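Putative uncharacterized protein (Ustilago maydis, PDB 4GNX) is a subunit of replication protein A with an OB fold, and probably takes part in binding single-stranded DNA. Local coordinates at residues S49-A52 with T53-A56. Residues are numbered along the deposited sequence; the frame is centred on the assembly and turned at random.
Sequences SRNA and TNVA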
ATOM      1  N   SER B  49      10.745  -1.823  34.832  1.00 53.90           N
ATOM      2  CA  SER B  49      11.774  -1.776  35.851  1.00 58.88           C
ATOM      3  C   SER B  49      12.642  -0.550  35.598  1.00 60.51           C
ATOM      4  O   SER B  49      13.152  -0.367  34.495  1.00 58.71           O
ATOM      5  CB  SER B  49      12.602  -3.060  35.811  1.00 59.72           C
ATOM      6  OG  SER B  49      13.491  -3.126  36.909  1.00 65.31           O
ATOM      7  N   ARG B  50      12.802   0.293  36.613  1.00 64.74           N
ATOM      8  CA  ARG B  50      13.524   1.546  36.438  1.00 67.26           C
ATOM      9  C   ARG B  50      14.878   1.525  37.118  1.00 72.45           C
ATOM     10  O   ARG B  50      14.983   1.215  38.302  1.00 76.14           O
ATOM     11  CB  ARG B  50      12.704   2.702  36.986  1.00 68.94           C
ATOM     12  CG  ARG B  50      13.037   4.060  36.387  1.00 69.78           C
ATOM     13  CD  ARG B  50      11.895   5.031  36.655  1.00 70.69           C
ATOM     14  NE  ARG B  50      10.606   4.376  36.418  1.00 67.33           N
ATOM     15  CZ  ARG B  50       9.782   4.654  35.412  1.00 64.33           C
ATOM     16  NH1 ARG B  50      10.090   5.614  34.545  1.00 64.12           N
ATOM     17  NH2 ARG B  50       8.637   3.981  35.284  1.00 61.61           N
ATOM     18  N   ASN B  51      15.913   1.871  36.361  1.00 73.58           N
ATOM     19  CA  ASN B  51      17.281   1.933  36.877  1.00 79.37           C
ATOM     20  C   ASN B  51      17.811   3.358  36.887  1.00 82.60           C
ATOM     21  O   ASN B  51      17.127   4.285  36.451  1.00 81.60           O
ATOM     22  CB  ASN B  51      18.194   1.052  36.024  1.00 79.10           C
ATOM     23  CG  ASN B  51      17.718  -0.388  35.964  1.00 77.55           C
ATOM     24  OD1 ASN B  51      18.074  -1.203  36.828  1.00 81.53           O
ATOM     25  ND2 ASN B  51      16.913  -0.713  34.946  1.00 71.41           N
ATOM     26  N   ALA B  52      19.030   3.536  37.386  1.00 87.44           N
ATOM     27  CA  ALA B  52      19.704   4.824  37.274  1.00 91.88           C
ATOM     28  C   ALA B  52      20.033   5.120  35.811  1.00 90.10           C
ATOM     29  O   ALA B  52      19.850   6.242  35.337  1.00 91.88           O
ATOM     30  CB  ALA B  52      20.962   4.855  38.124  1.00 97.75           C
ATOM     31  N   THR B  53      20.481   4.097  35.091  1.00 87.13           N
ATOM     32  CA  THR B  53      20.963   4.276  33.726  1.00 84.35           C
ATOM     33  C   THR B  53      19.886   4.125  32.658  1.00 77.40           C
ATOM     34  O   THR B  53      19.938   4.804  31.632  1.00 76.29           O
ATOM     35  CB  THR B  53      22.098   3.293  33.404  1.00 85.63           C
ATOM     36  OG1 THR B  53      21.629   1.949  33.595  1.00 83.56           O
ATOM     37  CG2 THR B  53      23.305   3.561  34.292  1.00 91.11           C
ATOM     38  N   ASN B  54      18.917   3.242  32.901  1.00 73.34           N
ATOM     39  CA  ASN B  54      17.927   2.860  31.879  1.00 66.71           C
ATOM     40  C   ASN B  54      16.551   2.541  32.441  1.00 63.72           C
ATOM     41  O   ASN B  54      16.397   2.336  33.639  1.00 66.38           O
ATOM     42  CB  ASN B  54      18.423   1.642  31.101  1.00 64.56           C
ATOM     43  CG  ASN B  54      18.636   0.423  31.989  1.00 66.50           C
ATOM     44  OD1 ASN B  54      17.757  -0.432  32.098  1.00 64.07           O
ATOM     45  ND2 ASN B  54      19.808   0.341  32.635  1.00 71.13           N
ATOM     46  N   VAL B  55      15.551   2.511  31.564  1.00 58.85           N
ATOM     47  CA  VAL B  55      14.236   1.964  31.886  1.00 55.59           C
ATOM     48  C   VAL B  55      14.045   0.673  31.107  1.00 51.86           C
ATOM     49  O   VAL B  55      14.119   0.663  29.858  1.00 49.47           O
ATOM     50  CB  VAL B  55      13.082   2.916  31.498  1.00 54.13           C
ATOM     51  CG1 VAL B  55      11.734   2.263  31.800  1.00 51.68           C
ATOM     52  CG2 VAL B  55      13.193   4.242  32.221  1.00 58.18           C
ATOM     53  N   ALA B  56      13.785  -0.410  31.832  1.00 51.96           N
ATOM     54  CA  ALA B  56      13.534  -1.703  31.196  1.00 49.83           C
ATOM     55  C   ALA B  56      12.047  -2.049  31.195  1.00 48.00           C
ATOM     56  O   ALA B  56      11.407  -2.029  32.244  1.00 49.79           O
ATOM     57  CB  ALA B  56      14.350  -2.803  31.857  1.00 51.59           C
TER
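Ser49 and Ala56 face each other as an antiparallel hydrogen-bonded pair, Ser49 N to Ala56 O and Ala56 N to Ser49 O both 2.7 Å, and from them the chain turns through Ala52 and Thr53 at the tip of a beta hairpin. The next pair toward the tip, Arg50 with Val55, is non-hydrogen-bonded, and beyond it Asn51 N donates to Asn54 O at 2.8 Å. That carbonyl oxygen takes a second, weak bond from Asn51 ND2 at 3.4 Å, made possible because Asn51 CG stands beside its own backbone N (chi1 -57°), which carries the amide across to the Asn54 arm. The two asparagine side chains run side by side, their amide planes 31° apart, with Asn51 ND2 3.0 Å from Asn54 OD1. The other end of the Asn54 amide reaches back along the chain, where Asn54 ND2 donates to Thr53 OG1 at 2.6 Å, a bent bond with the hydroxyl oxygen 19° out of the amide plane. Arg50 and Val55 also lie side by side, pointing the same way, with Val55 CG2 4.1 Å from Arg50 NH1 and oblique to the guanidinium. Thr53, at the turn, packs on a phosphate of the bound DNA. The hairpin links strands 38-50 and 54-60 of the OB fold, and strand 65-71 flanks its second arm, where Val55 pairs through the backbone with Gln70 and the Asn54 side chain touches Arg69 and Trp71.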